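Local coordinates for protein geranyltranstransferase (Marinomonas sp. MED121, PDB 4F62) that probably catalyses the head-to-tail condensation of isopentenyl diphosphate with allylic diphosphates, building prenyl diphosphates such as farnesyl diphosphate, at residues S14-Y19 and L52-A57; I214-Q219 and V263-Q268. All blocks are in the same frame, centred on the assembly; numbering follows the deposited sequence.

Contact 1. Residues S14-Y19 and L52-A57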
# COMPACT_ATOMS: atom_id res chain seq x y z
N SER A 14 -21.53 9.91 -7.29
CA SER A 14 -22.45 9.06 -6.53
C SER A 14 -21.98 7.61 -6.56
O SER A 14 -21.95 6.92 -5.53
CB SER A 14 -23.87 9.15 -7.09
OG SER A 14 -24.34 10.48 -7.04
N ARG A 15 -21.59 7.15 -7.74
CA ARG A 15 -21.19 5.76 -7.90
C ARG A 15 -19.94 5.42 -7.08
O ARG A 15 -19.94 4.43 -6.34
CB ARG A 15 -21.00 5.40 -9.38
CG ARG A 15 -20.70 3.92 -9.61
CD ARG A 15 -20.72 3.50 -11.07
NE ARG A 15 -20.25 2.12 -11.20
CZ ARG A 15 -20.72 1.23 -12.05
NH1 ARG A 15 -21.69 1.56 -12.89
NH2 ARG A 15 -20.23 -0.01 -12.07
N VAL A 16 -18.88 6.22 -7.18
CA VAL A 16 -17.66 5.88 -6.44
C VAL A 16 -17.85 6.06 -4.93
O VAL A 16 -17.30 5.30 -4.14
CB VAL A 16 -16.38 6.59 -6.98
CG1 VAL A 16 -16.38 8.08 -6.62
CG2 VAL A 16 -15.12 5.90 -6.45
N ASP A 17 -18.64 7.06 -4.54
CA ASP A 17 -18.89 7.31 -3.12
C ASP A 17 -19.64 6.17 -2.43
O ASP A 17 -19.24 5.72 -1.36
CB ASP A 17 -19.64 8.63 -2.93
CG ASP A 17 -18.75 9.85 -3.18
OD1 ASP A 17 -17.54 9.68 -3.43
OD2 ASP A 17 -19.28 10.99 -3.11
N GLN A 18 -20.73 5.72 -3.03
CA GLN A 18 -21.46 4.56 -2.52
C GLN A 18 -20.58 3.32 -2.46
O GLN A 18 -20.64 2.55 -1.50
CB GLN A 18 -22.69 4.26 -3.38
CG GLN A 18 -23.91 5.08 -3.07
CD GLN A 18 -25.07 4.74 -3.99
OE1 GLN A 18 -25.87 3.84 -3.69
NE2 GLN A 18 -25.15 5.43 -5.12
N TYR A 19 -19.76 3.12 -3.48
CA TYR A 19 -18.93 1.92 -3.55
C TYR A 19 -17.84 1.95 -2.47
O TYR A 19 -17.60 0.95 -1.80
CB TYR A 19 -18.30 1.81 -4.94
CG TYR A 19 -17.46 0.58 -5.16
CD1 TYR A 19 -18.04 -0.63 -5.52
CD2 TYR A 19 -16.07 0.63 -5.03
CE1 TYR A 19 -17.26 -1.75 -5.74
CE2 TYR A 19 -15.29 -0.49 -5.23
CZ TYR A 19 -15.88 -1.67 -5.59
OH TYR A 19 -15.11 -2.79 -5.80
N LEU A 52 -12.24 10.20 -14.48
CA LEU A 52 -11.39 9.78 -15.60
C LEU A 52 -11.43 8.27 -15.80
O LEU A 52 -11.44 7.79 -16.93
CB LEU A 52 -9.94 10.19 -15.35
CG LEU A 52 -9.62 11.68 -15.49
CD1 LEU A 52 -8.21 11.94 -14.98
CD2 LEU A 52 -9.77 12.14 -16.95
N THR A 53 -11.43 7.52 -14.70
CA THR A 53 -11.45 6.06 -14.76
C THR A 53 -12.72 5.55 -15.43
O THR A 53 -12.68 4.72 -16.35
CB THR A 53 -11.32 5.44 -13.36
OG1 THR A 53 -10.20 6.04 -12.70
CG2 THR A 53 -11.11 3.92 -13.44
N TYR A 54 -13.86 6.06 -14.98
CA TYR A 54 -15.13 5.62 -15.56
C TYR A 54 -15.24 6.07 -17.01
O TYR A 54 -15.81 5.35 -17.83
CB TYR A 54 -16.31 6.15 -14.75
CG TYR A 54 -16.48 5.52 -13.39
CD1 TYR A 54 -16.79 4.17 -13.26
CD2 TYR A 54 -16.35 6.28 -12.23
CE1 TYR A 54 -16.96 3.58 -12.01
CE2 TYR A 54 -16.52 5.70 -10.97
CZ TYR A 54 -16.83 4.36 -10.86
OH TYR A 54 -17.00 3.81 -9.61
N ALA A 55 -14.73 7.27 -17.30
CA ALA A 55 -14.82 7.83 -18.66
C ALA A 55 -14.01 7.00 -19.66
O ALA A 55 -14.43 6.79 -20.79
CB ALA A 55 -14.34 9.30 -18.70
N SER A 56 -12.85 6.54 -19.23
CA SER A 56 -11.99 5.74 -20.09
C SER A 56 -12.59 4.35 -20.33
O SER A 56 -12.55 3.85 -21.45
CB SER A 56 -10.60 5.60 -19.49
OG SER A 56 -10.05 6.89 -19.31
N ALA A 57 -13.13 3.75 -19.28
CA ALA A 57 -13.82 2.46 -19.43
C ALA A 57 -14.94 2.58 -20.45
O ALA A 57 -15.11 1.71 -21.31
CB ALA A 57 -14.37 1.98 -18.09

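Contact 2. Residues I214-Q219 and V263-Q268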
# COMPACT_ATOMS: atom_id res chain seq x y z
N ILE A 214 -3.17 16.31 -20.24
CA ILE A 214 -4.12 16.87 -19.28
C ILE A 214 -3.48 17.10 -17.90
O ILE A 214 -3.73 18.13 -17.25
CB ILE A 214 -5.34 15.93 -19.14
CG1 ILE A 214 -6.21 16.06 -20.39
CG2 ILE A 214 -6.16 16.28 -17.92
CD1 ILE A 214 -6.59 17.46 -20.67
N GLY A 215 -2.66 16.15 -17.47
CA GLY A 215 -1.96 16.27 -16.20
C GLY A 215 -1.03 17.46 -16.14
O GLY A 215 -1.03 18.23 -15.17
N LEU A 216 -0.22 17.64 -17.18
CA LEU A 216 0.68 18.78 -17.21
C LEU A 216 -0.13 20.08 -17.34
O LEU A 216 0.12 21.05 -16.61
CB LEU A 216 1.70 18.63 -18.35
CG LEU A 216 2.79 19.70 -18.48
CD1 LEU A 216 3.47 19.97 -17.14
CD2 LEU A 216 3.81 19.26 -19.54
N ALA A 217 -1.10 20.10 -18.25
CA ALA A 217 -1.89 21.31 -18.50
C ALA A 217 -2.50 21.90 -17.24
O ALA A 217 -2.52 23.13 -17.05
CB ALA A 217 -2.97 21.05 -19.54
N PHE A 218 -2.99 21.04 -16.35
CA PHE A 218 -3.62 21.55 -15.14
C PHE A 218 -2.60 22.17 -14.19
O PHE A 218 -2.89 23.16 -13.52
CB PHE A 218 -4.53 20.49 -14.48
CG PHE A 218 -3.95 19.82 -13.28
CD1 PHE A 218 -3.92 20.46 -12.03
CD2 PHE A 218 -3.49 18.51 -13.36
CE1 PHE A 218 -3.39 19.83 -10.91
CE2 PHE A 218 -2.97 17.86 -12.25
CZ PHE A 218 -2.92 18.52 -11.02
N GLN A 219 -1.39 21.60 -14.13
CA GLN A 219 -0.33 22.22 -13.33
C GLN A 219 0.09 23.57 -13.90
O GLN A 219 0.28 24.53 -13.15
CB GLN A 219 0.87 21.28 -13.17
CG GLN A 219 0.57 20.05 -12.31
CD GLN A 219 0.49 20.36 -10.82
OE1 GLN A 219 0.57 21.51 -10.39
NE2 GLN A 219 0.33 19.31 -10.01
N VAL A 263 -2.82 25.81 -23.97
CA VAL A 263 -3.62 25.63 -25.17
C VAL A 263 -3.10 24.45 -26.00
O VAL A 263 -3.89 23.61 -26.45
CB VAL A 263 -3.68 26.91 -26.01
CG1 VAL A 263 -4.21 26.60 -27.41
CG2 VAL A 263 -4.57 27.94 -25.33
N ARG A 264 -1.79 24.37 -26.18
CA ARG A 264 -1.23 23.27 -26.95
C ARG A 264 -1.50 21.90 -26.33
O ARG A 264 -1.83 20.94 -27.02
CB ARG A 264 0.27 23.44 -27.16
CG ARG A 264 0.91 22.21 -27.79
CD ARG A 264 2.40 22.33 -27.86
NE ARG A 264 3.04 21.05 -28.16
CZ ARG A 264 3.17 20.54 -29.38
NH1 ARG A 264 3.79 19.37 -29.55
NH2 ARG A 264 2.70 21.19 -30.44
N LEU A 265 -1.32 21.80 -25.02
CA LEU A 265 -1.55 20.54 -24.32
C LEU A 265 -3.03 20.14 -24.41
O LEU A 265 -3.36 18.97 -24.61
CB LEU A 265 -1.11 20.64 -22.86
CG LEU A 265 0.41 20.79 -22.65
CD1 LEU A 265 0.70 21.05 -21.18
CD2 LEU A 265 1.15 19.54 -23.11
N HIS A 266 -3.91 21.12 -24.26
CA HIS A 266 -5.34 20.90 -24.36
C HIS A 266 -5.69 20.34 -25.74
O HIS A 266 -6.42 19.35 -25.85
CB HIS A 266 -6.08 22.21 -24.10
CG HIS A 266 -7.55 22.02 -23.84
ND1 HIS A 266 -8.30 22.96 -23.15
CD2 HIS A 266 -8.38 21.02 -24.17
CE1 HIS A 266 -9.54 22.52 -23.07
NE2 HIS A 266 -9.64 21.36 -23.67
N GLU A 267 -5.18 20.99 -26.78
CA GLU A 267 -5.40 20.54 -28.15
C GLU A 267 -4.85 19.14 -28.40
O GLU A 267 -5.48 18.33 -29.08
CB GLU A 267 -4.76 21.51 -29.15
CG GLU A 267 -5.43 22.86 -29.17
CD GLU A 267 -4.72 23.85 -30.08
OE1 GLU A 267 -3.55 23.60 -30.46
OE2 GLU A 267 -5.34 24.89 -30.39
N GLN A 268 -3.67 18.85 -27.85
CA GLN A 268 -3.07 17.54 -27.99
C GLN A 268 -3.92 16.48 -27.33
O GLN A 268 -4.08 15.38 -27.87
CB GLN A 268 -1.68 17.52 -27.34
CG GLN A 268 -0.58 18.11 -28.19
CD GLN A 268 0.78 17.89 -27.55
OE1 GLN A 268 0.91 17.87 -26.33
NE2 GLN A 268 1.80 17.71 -28.38

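Contact 1. Residues S14-Y19 and L52-A57
Tyr54 reaches out from helix 48-60 and lays its hydroxyl end against Arg15 and Val16 of helix 5-23, bridging two helices of the all-alpha isoprenoid synthase fold. The backbones stay well apart, with 9.5 Å between Val16 CA and Tyr54 CA, so a long, rigid phenol suits the place: it spans the distance and brings its hydroxyl up to helix 5-23. Its CG stands anti to its own carbonyl carbon (chi1 -71°), which sends the ring out toward helix 5-23.

Arg15 crosses the ring at a slant. Its chain is extended from CG to NE, with CG anti to the backbone N (chi1 -175°); CG lies 3.7 Å from Tyr54 OH, and CD 3.9 Å from Tyr54 CE1. The guanidinium plane is turned 54° from the ring, and NE approaches Tyr54 CE1 to 3.7 Å. A long arginine suits this position because it can lay CG and CD against the phenol and still carry its guanidinium to Asp68 and Tyr11. Both polar ends converge on Asp68 of helix 65-86: Arg15 NE forms a salt bridge with its OD1, and the phenol OH a hydrogen bond with the same oxygen. Arg15 NH1 is also hydrogen-bonded to Tyr11 OH. The shared carboxylate probably fixes how far the two side chains lie from each other. A phenylalanine in place of Tyr54 would probably leave Asp68 without one of its partners and the buried ring less firmly located.

Val16, compact and apolar, meets the ring at its edge, near the ring plane, where its CB lies 4.1 Å from Tyr54 CE2.

Contact 2. Residues I214-Q219 and V263-Q268
Leu265 of helix 249-273 points its side chain at helix 201-226 and meets it at two neighbouring residues, Leu216 and Ala217. One branch does most of the work. Leu265 CG is anti to the carbonyl carbon (chi1 -68°), and CD1 continues the extended line, anti to CA (chi2 174°), which carries it across to the facing helix, where it lies 3.6 Å from the backbone N of Ala217 and 3.7 Å from Leu216 CG.

Leu216 crosses it obliquely and takes the CD1 methyl against its CB, CG and CD2, with CD2 3.9 Å from Leu265 CD1. The branched leucine therefore offers several carbons to one methyl and makes an apolar wall beside it.

Ala217 suits its place because it is small. Its CB points toward the other helix and stops 3.8 Å from Leu265 CB, so the two helix backbones can come close: Ala217 CA and Leu265 CA are 5.9 Å apart. The close approach also lets the leucine methyl reach the backbone of helix 201-226, and Ala217 CB lies 4.0 Å from that methyl. The side chains meet through apolar packing, with the leucine methyl also resting on the backbone.

The pair belongs to the helical bundle of the polyprenyl synthetase fold. Helix 281-291 packs beside both partners, its Ile291 touching Ala217 and His266, while His266 NE2 is hydrogen-bonded to Asn288 of that helix. Toward helix 170-194, Leu216 touches Glu174, Phe218 touches Thr181 and Gln219 touches His177, so helix 201-226 is packed between helices 170-194 and 249-273.

Overall arrangement
The two contacts follow one another along the chain: contact 1 closes early, joining helices 5-23 and 48-60, before contact 2 opens between helices 201-226 and 249-273. Their centres are about 23 Å apart and their nearest atoms about 6 Å, without touching, and they share no helix. Helices 170-194 and 281-291 link them, since each packs against segment 52-57 of contact 1 and against segment 214-219 of contact 2. These two shared helices tie the N-terminal helix pair to the C-terminal one. The early and late parts of the chain are thereby assembled into one helical body.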